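Local coordinates for gram-negative insecticidal protein (Chromobacterium piscinae, PDB 6FBM), which is an insecticidal toxin of the MACPF and beta-tripod families that probably acts by forming pores in target-cell membranes, at residues Q90-S102 with L272-W284. Numbering follows the deposited sequence.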
ATOM      1  N   GLN A  90       8.632 -30.434  31.238  1.00 27.35           N
ATOM      2  CA  GLN A  90       7.488 -30.751  32.086  1.00 30.15           C
ATOM      3  C   GLN A  90       6.205 -30.216  31.474  1.00 31.11           C
ATOM      4  O   GLN A  90       6.183 -29.136  30.880  1.00 29.94           O
ATOM      5  CB  GLN A  90       7.576 -30.148  33.506  1.00 33.20           C
ATOM      6  CG  GLN A  90       8.883 -30.251  34.293  1.00 36.06           C
ATOM      7  CD  GLN A  90       9.205 -31.639  34.790  1.00 36.82           C
ATOM      8  OE1 GLN A  90       8.835 -32.643  34.162  1.00 36.60           O
ATOM      9  NE2 GLN A  90       9.936 -31.705  35.911  1.00 35.88           N
ATOM     10  N   HIS A  91       5.145 -30.970  31.679  1.00 34.26           N
ATOM     11  CA  HIS A  91       3.792 -30.484  31.493  1.00 38.97           C
ATOM     12  C   HIS A  91       3.522 -30.044  30.051  1.00 33.97           C
ATOM     13  O   HIS A  91       2.960 -28.973  29.821  1.00 32.56           O
ATOM     14  CB  HIS A  91       3.482 -29.348  32.507  1.00 45.49           C
ATOM     15  CG  HIS A  91       3.596 -29.766  33.947  1.00 53.23           C
ATOM     16  ND1 HIS A  91       2.689 -30.605  34.567  1.00 57.47           N
ATOM     17  CD2 HIS A  91       4.529 -29.457  34.882  1.00 51.40           C
ATOM     18  CE1 HIS A  91       3.063 -30.791  35.825  1.00 59.89           C
ATOM     19  NE2 HIS A  91       4.176 -30.108  36.040  1.00 54.25           N
ATOM     20  N   VAL A  92       3.957 -30.860  29.102  1.00 31.68           N
ATOM     21  CA  VAL A  92       3.614 -30.645  27.694  1.00 30.29           C
ATOM     22  C   VAL A  92       2.902 -31.823  27.054  1.00 30.38           C
ATOM     23  O   VAL A  92       2.641 -31.805  25.853  1.00 30.08           O
ATOM     24  CB  VAL A  92       4.850 -30.280  26.870  1.00 29.17           C
ATOM     25  CG1 VAL A  92       5.523 -29.061  27.479  1.00 28.70           C
ATOM     26  CG2 VAL A  92       5.824 -31.446  26.770  1.00 30.07           C
ATOM     27  N   GLY A  93       2.577 -32.839  27.855  1.00 32.01           N
ATOM     28  CA  GLY A  93       1.834 -34.004  27.376  1.00 31.15           C
ATOM     29  C   GLY A  93       2.647 -35.231  27.037  1.00 30.13           C
ATOM     30  O   GLY A  93       2.062 -36.264  26.702  1.00 28.36           O
ATOM     31  N   VAL A  94       3.971 -35.141  27.105  1.00 29.21           N
ATOM     32  CA  VAL A  94       4.777 -36.306  26.808  1.00 32.77           C
ATOM     33  C   VAL A  94       4.958 -37.103  28.090  1.00 37.59           C
ATOM     34  O   VAL A  94       5.681 -36.699  28.991  1.00 41.72           O
ATOM     35  CB  VAL A  94       6.125 -35.947  26.195  1.00 31.08           C
ATOM     36  CG1 VAL A  94       6.959 -37.198  25.959  1.00 30.73           C
ATOM     37  CG2 VAL A  94       5.899 -35.229  24.885  1.00 31.66           C
ATOM     38  N   SER A  95       4.269 -38.229  28.146  1.00 42.82           N
ATOM     39  CA  SER A  95       4.416 -39.212  29.201  1.00 46.70           C
ATOM     40  C   SER A  95       5.836 -39.769  29.249  1.00 49.31           C
ATOM     41  O   SER A  95       6.507 -39.883  28.222  1.00 50.19           O
ATOM     42  CB  SER A  95       3.430 -40.361  28.978  1.00 45.14           C
ATOM     43  OG  SER A  95       3.716 -41.429  29.834  1.00 43.89           O
ATOM     44  N   GLY A  96       6.251 -40.146  30.451  1.00 45.96           N
ATOM     45  CA  GLY A  96       7.631 -40.512  30.722  1.00 41.34           C
ATOM     46  C   GLY A  96       8.307 -39.307  31.327  1.00 39.78           C
ATOM     47  O   GLY A  96       7.667 -38.307  31.629  1.00 37.23           O
ATOM     48  N   ARG A  97       9.605 -39.416  31.524  1.00 40.72           N
ATOM     49  CA  ARG A  97      10.382 -38.358  32.138  1.00 42.26           C
ATOM     50  C   ARG A  97      11.478 -38.036  31.139  1.00 38.44           C
ATOM     51  O   ARG A  97      12.665 -38.065  31.468  1.00 40.86           O
ATOM     52  CB  ARG A  97      10.939 -38.821  33.500  1.00 47.08           C
ATOM     53  CG  ARG A  97       9.875 -39.227  34.544  1.00 55.36           C
ATOM     54  CD  ARG A  97      10.359 -40.383  35.465  1.00 60.52           C
ATOM     55  NE  ARG A  97       9.311 -41.180  36.169  1.00 64.20           N
ATOM     56  CZ  ARG A  97       8.608 -42.220  35.675  1.00 66.25           C
ATOM     57  NH1 ARG A  97       8.751 -42.642  34.415  1.00 65.72           N
ATOM     58  NH2 ARG A  97       7.716 -42.850  36.456  1.00 65.30           N
ATOM     59  N   TYR A  98      11.075 -37.742  29.898  1.00 32.52           N
ATOM     60  CA  TYR A  98      12.039 -37.488  28.819  1.00 29.35           C
ATOM     61  C   TYR A  98      12.535 -36.059  28.857  1.00 28.00           C
ATOM     62  O   TYR A  98      11.805 -35.138  29.234  1.00 27.06           O
ATOM     63  CB  TYR A  98      11.436 -37.800  27.437  1.00 28.98           C
ATOM     64  CG  TYR A  98      11.230 -39.278  27.161  1.00 28.89           C
ATOM     65  CD1 TYR A  98      12.271 -40.077  26.686  1.00 27.43           C
ATOM     66  CD2 TYR A  98      10.007 -39.889  27.413  1.00 28.45           C
ATOM     67  CE1 TYR A  98      12.092 -41.436  26.466  1.00 28.26           C
ATOM     68  CE2 TYR A  98       9.830 -41.259  27.203  1.00 29.51           C
ATOM     69  CZ  TYR A  98      10.876 -42.012  26.713  1.00 28.67           C
ATOM     70  OH  TYR A  98      10.708 -43.339  26.494  1.00 29.88           O
ATOM     71  N   LYS A  99      13.791 -35.884  28.469  1.00 28.17           N
ATOM     72  CA  LYS A  99      14.360 -34.568  28.172  1.00 29.17           C
ATOM     73  C   LYS A  99      14.038 -34.202  26.725  1.00 27.33           C
ATOM     74  O   LYS A  99      14.650 -34.710  25.774  1.00 28.26           O
ATOM     75  CB  LYS A  99      15.880 -34.564  28.406  1.00 32.27           C
ATOM     76  CG  LYS A  99      16.277 -34.930  29.824  1.00 32.53           C
ATOM     77  CD  LYS A  99      17.777 -35.120  29.991  1.00 33.84           C
ATOM     78  CE  LYS A  99      18.036 -35.964  31.226  1.00 36.99           C
ATOM     79  NZ  LYS A  99      19.491 -36.216  31.428  1.00 40.06           N
ATOM     80  N   LEU A 100      13.065 -33.306  26.585  1.00 24.67           N
ATOM     81  CA  LEU A 100      12.536 -32.894  25.296  1.00 22.38           C
ATOM     82  C   LEU A 100      13.184 -31.616  24.857  1.00 20.45           C
ATOM     83  O   LEU A 100      13.921 -30.994  25.616  1.00 21.70           O
ATOM     84  CB  LEU A 100      11.034 -32.681  25.392  1.00 22.88           C
ATOM     85  CG  LEU A 100      10.186 -33.844  25.908  1.00 23.28           C
ATOM     86  CD1 LEU A 100       8.737 -33.416  26.013  1.00 23.54           C
ATOM     87  CD2 LEU A 100      10.324 -35.048  24.989  1.00 23.44           C
ATOM     88  N   PHE A 101      12.923 -31.254  23.613  1.00 18.49           N
ATOM     89  CA  PHE A 101      13.297 -29.952  23.057  1.00 18.05           C
ATOM     90  C   PHE A 101      14.803 -29.678  23.087  1.00 18.36           C
ATOM     91  O   PHE A 101      15.233 -28.561  23.359  1.00 16.74           O
ATOM     92  CB  PHE A 101      12.513 -28.825  23.754  1.00 16.77           C
ATOM     93  CG  PHE A 101      11.064 -29.141  23.949  1.00 16.73           C
ATOM     94  CD1 PHE A 101      10.273 -29.553  22.874  1.00 16.38           C
ATOM     95  CD2 PHE A 101      10.483 -29.049  25.201  1.00 16.66           C
ATOM     96  CE1 PHE A 101       8.935 -29.863  23.056  1.00 15.88           C
ATOM     97  CE2 PHE A 101       9.132 -29.354  25.385  1.00 16.57           C
ATOM     98  CZ  PHE A 101       8.361 -29.769  24.310  1.00 15.85           C
ATOM     99  N   SER A 102      15.591 -30.703  22.768  1.00 20.73           N
ATOM    100  CA  SER A 102      17.070 -30.600  22.800  1.00 21.17           C
ATOM    101  C   SER A 102      17.615 -29.550  21.831  1.00 21.33           C
ATOM    102  O   SER A 102      18.632 -28.935  22.118  1.00 22.80           O
ATOM    103  CB  SER A 102      17.742 -31.969  22.563  1.00 21.01           C
ATOM    104  OG  SER A 102      17.255 -32.947  23.474  1.00 21.65           O
ATOM    105  N   LEU A 272       1.518 -20.598  16.877  1.00 12.78           N
ATOM    106  CA  LEU A 272       1.680 -21.526  17.956  1.00 12.70           C
ATOM    107  C   LEU A 272       2.941 -21.061  18.645  1.00 12.33           C
ATOM    108  O   LEU A 272       3.930 -20.811  17.998  1.00 11.61           O
ATOM    109  CB  LEU A 272       1.828 -22.949  17.415  1.00 13.60           C
ATOM    110  CG  LEU A 272       2.245 -24.061  18.382  1.00 13.65           C
ATOM    111  CD1 LEU A 272       1.668 -25.400  17.912  1.00 14.13           C
ATOM    112  CD2 LEU A 272       3.731 -24.219  18.466  1.00 13.78           C
ATOM    113  N   MET A 273       2.873 -20.902  19.954  1.00 12.85           N
ATOM    114  CA  MET A 273       4.015 -20.478  20.730  1.00 13.48           C
ATOM    115  C   MET A 273       4.078 -21.020  22.149  1.00 13.60           C
ATOM    116  O   MET A 273       4.997 -20.644  22.882  1.00 14.12           O
ATOM    117  CB  MET A 273       4.096 -18.947  20.763  1.00 13.99           C
ATOM    118  CG  MET A 273       2.803 -18.209  21.056  1.00 14.39           C
ATOM    119  SD  MET A 273       2.047 -18.384  22.685  1.00 15.98           S
ATOM    120  CE  MET A 273       3.268 -17.571  23.667  1.00 15.44           C
ATOM    121  N   ASP A 274       3.152 -21.876  22.565  1.00 13.33           N
ATOM    122  CA  ASP A 274       3.228 -22.441  23.892  1.00 13.94           C
ATOM    123  C   ASP A 274       2.414 -23.709  23.979  1.00 14.46           C
ATOM    124  O   ASP A 274       1.459 -23.926  23.214  1.00 13.68           O
ATOM    125  CB  ASP A 274       2.745 -21.430  24.941  1.00 14.43           C
ATOM    126  CG  ASP A 274       3.446 -21.577  26.307  1.00 14.86           C
ATOM    127  OD1 ASP A 274       4.373 -22.404  26.447  1.00 14.21           O
ATOM    128  OD2 ASP A 274       3.039 -20.822  27.234  1.00 16.66           O
ATOM    129  N   PHE A 275       2.812 -24.553  24.923  1.00 15.69           N
ATOM    130  CA  PHE A 275       2.205 -25.838  25.149  1.00 16.71           C
ATOM    131  C   PHE A 275       1.653 -25.864  26.552  1.00 18.31           C
ATOM    132  O   PHE A 275       2.218 -25.222  27.465  1.00 19.69           O
ATOM    133  CB  PHE A 275       3.259 -26.916  25.063  1.00 16.66           C
ATOM    134  CG  PHE A 275       3.763 -27.198  23.690  1.00 16.70           C
ATOM    135  CD1 PHE A 275       3.021 -26.917  22.552  1.00 16.89           C
ATOM    136  CD2 PHE A 275       4.974 -27.854  23.542  1.00 17.18           C
ATOM    137  CE1 PHE A 275       3.496 -27.255  21.309  1.00 17.49           C
ATOM    138  CE2 PHE A 275       5.456 -28.189  22.304  1.00 17.10           C
ATOM    139  CZ  PHE A 275       4.711 -27.892  21.184  1.00 17.50           C
ATOM    140  N   SER A 276       0.567 -26.618  26.711  1.00 19.16           N
ATOM    141  CA  SER A 276      -0.027 -26.920  27.986  1.00 20.37           C
ATOM    142  C   SER A 276       0.192 -28.408  28.242  1.00 22.51           C
ATOM    143  O   SER A 276       0.771 -29.100  27.401  1.00 25.77           O
ATOM    144  CB  SER A 276      -1.528 -26.668  27.905  1.00 21.14           C
ATOM    145  OG  SER A 276      -2.184 -27.742  27.213  1.00 21.10           O
ATOM    146  N   THR A 277      -0.342 -28.927  29.350  1.00 23.91           N
ATOM    147  CA  THR A 277      -0.163 -30.340  29.671  1.00 25.43           C
ATOM    148  C   THR A 277      -0.783 -31.270  28.633  1.00 26.39           C
ATOM    149  O   THR A 277      -0.409 -32.420  28.582  1.00 27.27           O
ATOM    150  CB  THR A 277      -0.718 -30.741  31.059  1.00 24.89           C
ATOM    151  OG1 THR A 277      -2.089 -30.381  31.142  1.00 25.41           O
ATOM    152  CG2 THR A 277       0.019 -30.056  32.175  1.00 25.37           C
ATOM    153  N   GLU A 278      -1.728 -30.786  27.834  1.00 28.28           N
ATOM    154  CA  GLU A 278      -2.402 -31.612  26.813  1.00 29.95           C
ATOM    155  C   GLU A 278      -1.923 -31.394  25.376  1.00 25.83           C
ATOM    156  O   GLU A 278      -2.504 -31.956  24.447  1.00 23.91           O
ATOM    157  CB  GLU A 278      -3.933 -31.389  26.877  1.00 32.53           C
ATOM    158  CG  GLU A 278      -4.609 -31.776  28.198  1.00 36.34           C
ATOM    159  CD  GLU A 278      -4.369 -33.222  28.620  1.00 38.77           C
ATOM    160  OE1 GLU A 278      -4.350 -34.123  27.768  1.00 42.55           O
ATOM    161  OE2 GLU A 278      -4.176 -33.458  29.824  1.00 47.73           O
ATOM    162  N   SER A 279      -0.868 -30.597  25.185  1.00 22.90           N
ATOM    163  CA  SER A 279      -0.504 -30.128  23.842  1.00 20.29           C
ATOM    164  C   SER A 279      -0.035 -31.233  22.927  1.00 18.96           C
ATOM    165  O   SER A 279      -0.564 -31.384  21.843  1.00 17.99           O
ATOM    166  CB  SER A 279       0.537 -29.029  23.914  1.00 19.22           C
ATOM    167  OG  SER A 279      -0.061 -27.869  24.422  1.00 18.42           O
ATOM    168  N   LEU A 280       0.940 -32.010  23.377  1.00 19.01           N
ATOM    169  CA  LEU A 280       1.498 -33.083  22.574  1.00 18.18           C
ATOM    170  C   LEU A 280       0.795 -34.389  22.916  1.00 19.49           C
ATOM    171  O   LEU A 280       0.735 -34.765  24.081  1.00 18.90           O
ATOM    172  CB  LEU A 280       2.988 -33.184  22.834  1.00 17.84           C
ATOM    173  CG  LEU A 280       3.758 -31.958  22.359  1.00 16.71           C
ATOM    174  CD1 LEU A 280       5.147 -31.953  22.946  1.00 16.42           C
ATOM    175  CD2 LEU A 280       3.840 -31.929  20.842  1.00 16.30           C
ATOM    176  N   GLN A 281       0.232 -35.058  21.907  1.00 20.05           N
ATOM    177  CA  GLN A 281      -0.460 -36.322  22.101  1.00 19.38           C
ATOM    178  C   GLN A 281       0.198 -37.337  21.202  1.00 20.23           C
ATOM    179  O   GLN A 281       0.611 -37.003  20.106  1.00 19.87           O
ATOM    180  CB  GLN A 281      -1.940 -36.181  21.768  1.00 19.05           C
ATOM    181  CG  GLN A 281      -2.696 -35.278  22.736  1.00 18.53           C
ATOM    182  CD  GLN A 281      -2.664 -35.804  24.169  1.00 18.38           C
ATOM    183  OE1 GLN A 281      -2.827 -36.988  24.396  1.00 16.40           O
ATOM    184  NE2 GLN A 281      -2.434 -34.914  25.136  1.00 17.83           N
ATOM    185  N   PRO A 282       0.357 -38.582  21.687  1.00 20.06           N
ATOM    186  CA  PRO A 282       1.071 -39.588  20.915  1.00 19.23           C
ATOM    187  C   PRO A 282       0.262 -40.082  19.748  1.00 18.96           C
ATOM    188  O   PRO A 282      -0.958 -40.218  19.866  1.00 19.77           O
ATOM    189  CB  PRO A 282       1.206 -40.727  21.909  1.00 20.09           C
ATOM    190  CG  PRO A 282       0.006 -40.600  22.806  1.00 20.55           C
ATOM    191  CD  PRO A 282      -0.179 -39.129  22.952  1.00 20.36           C
ATOM    192  N   ILE A 283       0.928 -40.360  18.633  1.00 19.41           N
ATOM    193  CA  ILE A 283       0.246 -40.965  17.479  1.00 19.17           C
ATOM    194  C   ILE A 283      -0.183 -42.389  17.761  1.00 18.70           C
ATOM    195  O   ILE A 283      -1.158 -42.852  17.164  1.00 18.29           O
ATOM    196  CB  ILE A 283       1.041 -40.931  16.161  1.00 18.84           C
ATOM    197  CG1 ILE A 283       2.364 -41.719  16.254  1.00 18.91           C
ATOM    198  CG2 ILE A 283       1.302 -39.490  15.755  1.00 19.60           C
ATOM    199  CD1 ILE A 283       2.971 -42.023  14.899  1.00 18.06           C
ATOM    200  N   TRP A 284       0.517 -43.078  18.658  1.00 18.62           N
ATOM    201  CA  TRP A 284       0.146 -44.479  18.947  1.00 19.46           C
ATOM    202  C   TRP A 284      -1.305 -44.644  19.433  1.00 19.69           C
ATOM    203  O   TRP A 284      -1.997 -45.533  18.969  1.00 19.13           O
ATOM    204  CB  TRP A 284       1.140 -45.188  19.867  1.00 18.80           C
ATOM    205  CG  TRP A 284       1.495 -44.521  21.145  1.00 18.47           C
ATOM    206  CD1 TRP A 284       0.727 -44.439  22.280  1.00 18.07           C
ATOM    207  CD2 TRP A 284       2.747 -43.896  21.448  1.00 18.07           C
ATOM    208  NE1 TRP A 284       1.435 -43.790  23.272  1.00 18.68           N
ATOM    209  CE2 TRP A 284       2.675 -43.445  22.785  1.00 18.57           C
ATOM    210  CE3 TRP A 284       3.913 -43.658  20.710  1.00 18.72           C
ATOM    211  CZ2 TRP A 284       3.713 -42.742  23.390  1.00 19.35           C
ATOM    212  CZ3 TRP A 284       4.954 -42.967  21.305  1.00 19.52           C
ATOM    213  CH2 TRP A 284       4.858 -42.522  22.630  1.00 19.83           C
TER
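L280 fills a hollow in the 90-102 loop: its CD1 lies 3.9 Å from V92 CG2 and 3.9 Å from V94 CG2, and also meets the edge of the F101 ring near its plane. With CG anti to its own carbonyl carbon (chi1 -66°), L280 runs beside V92 in the same direction and crosses V94 at a slant. V92 is the answering bump: CG2 borders L280, while CG1 reaches F275 CB at 3.9 Å. The two phenyl rings extend this apolar patch, F101 CZ standing 3.9 Å from F275 CE2 at the edge of the F275 ring, one face of which carries L280 CG. On the more exposed side, T277 CG2 lies 3.6 Å from H91 CB, at the edge of the imidazole.

The backbones also meet directly. L280 N donates to V92 O at 3.0 Å, with 159° at the hydrogen and the donor tilted 18° from the carbonyl plane. V92 CA makes a CA-H...O contact with S276 O (3.2 Å), and the bare backbone of G93 lies against the turn, CA 3.0 Å from T277 O. Between F275 and L280 the chain makes a type I turn, S276 to S279, braced by S276 N to S279 OG and an ST turn from E278 N to S276 OG; E174 on strand 170-177 further engages both serine hydroxyls.

Both segments belong to the MACPF domain, where the turn linking strands 271-274 and 280-282 meets the loop between helices 81-88 and 102-108. The chemistry is thus mixed: apolar side chains, close backbone apposition at the turn, one conventional hydrogen bond and no charge pairing between the segments.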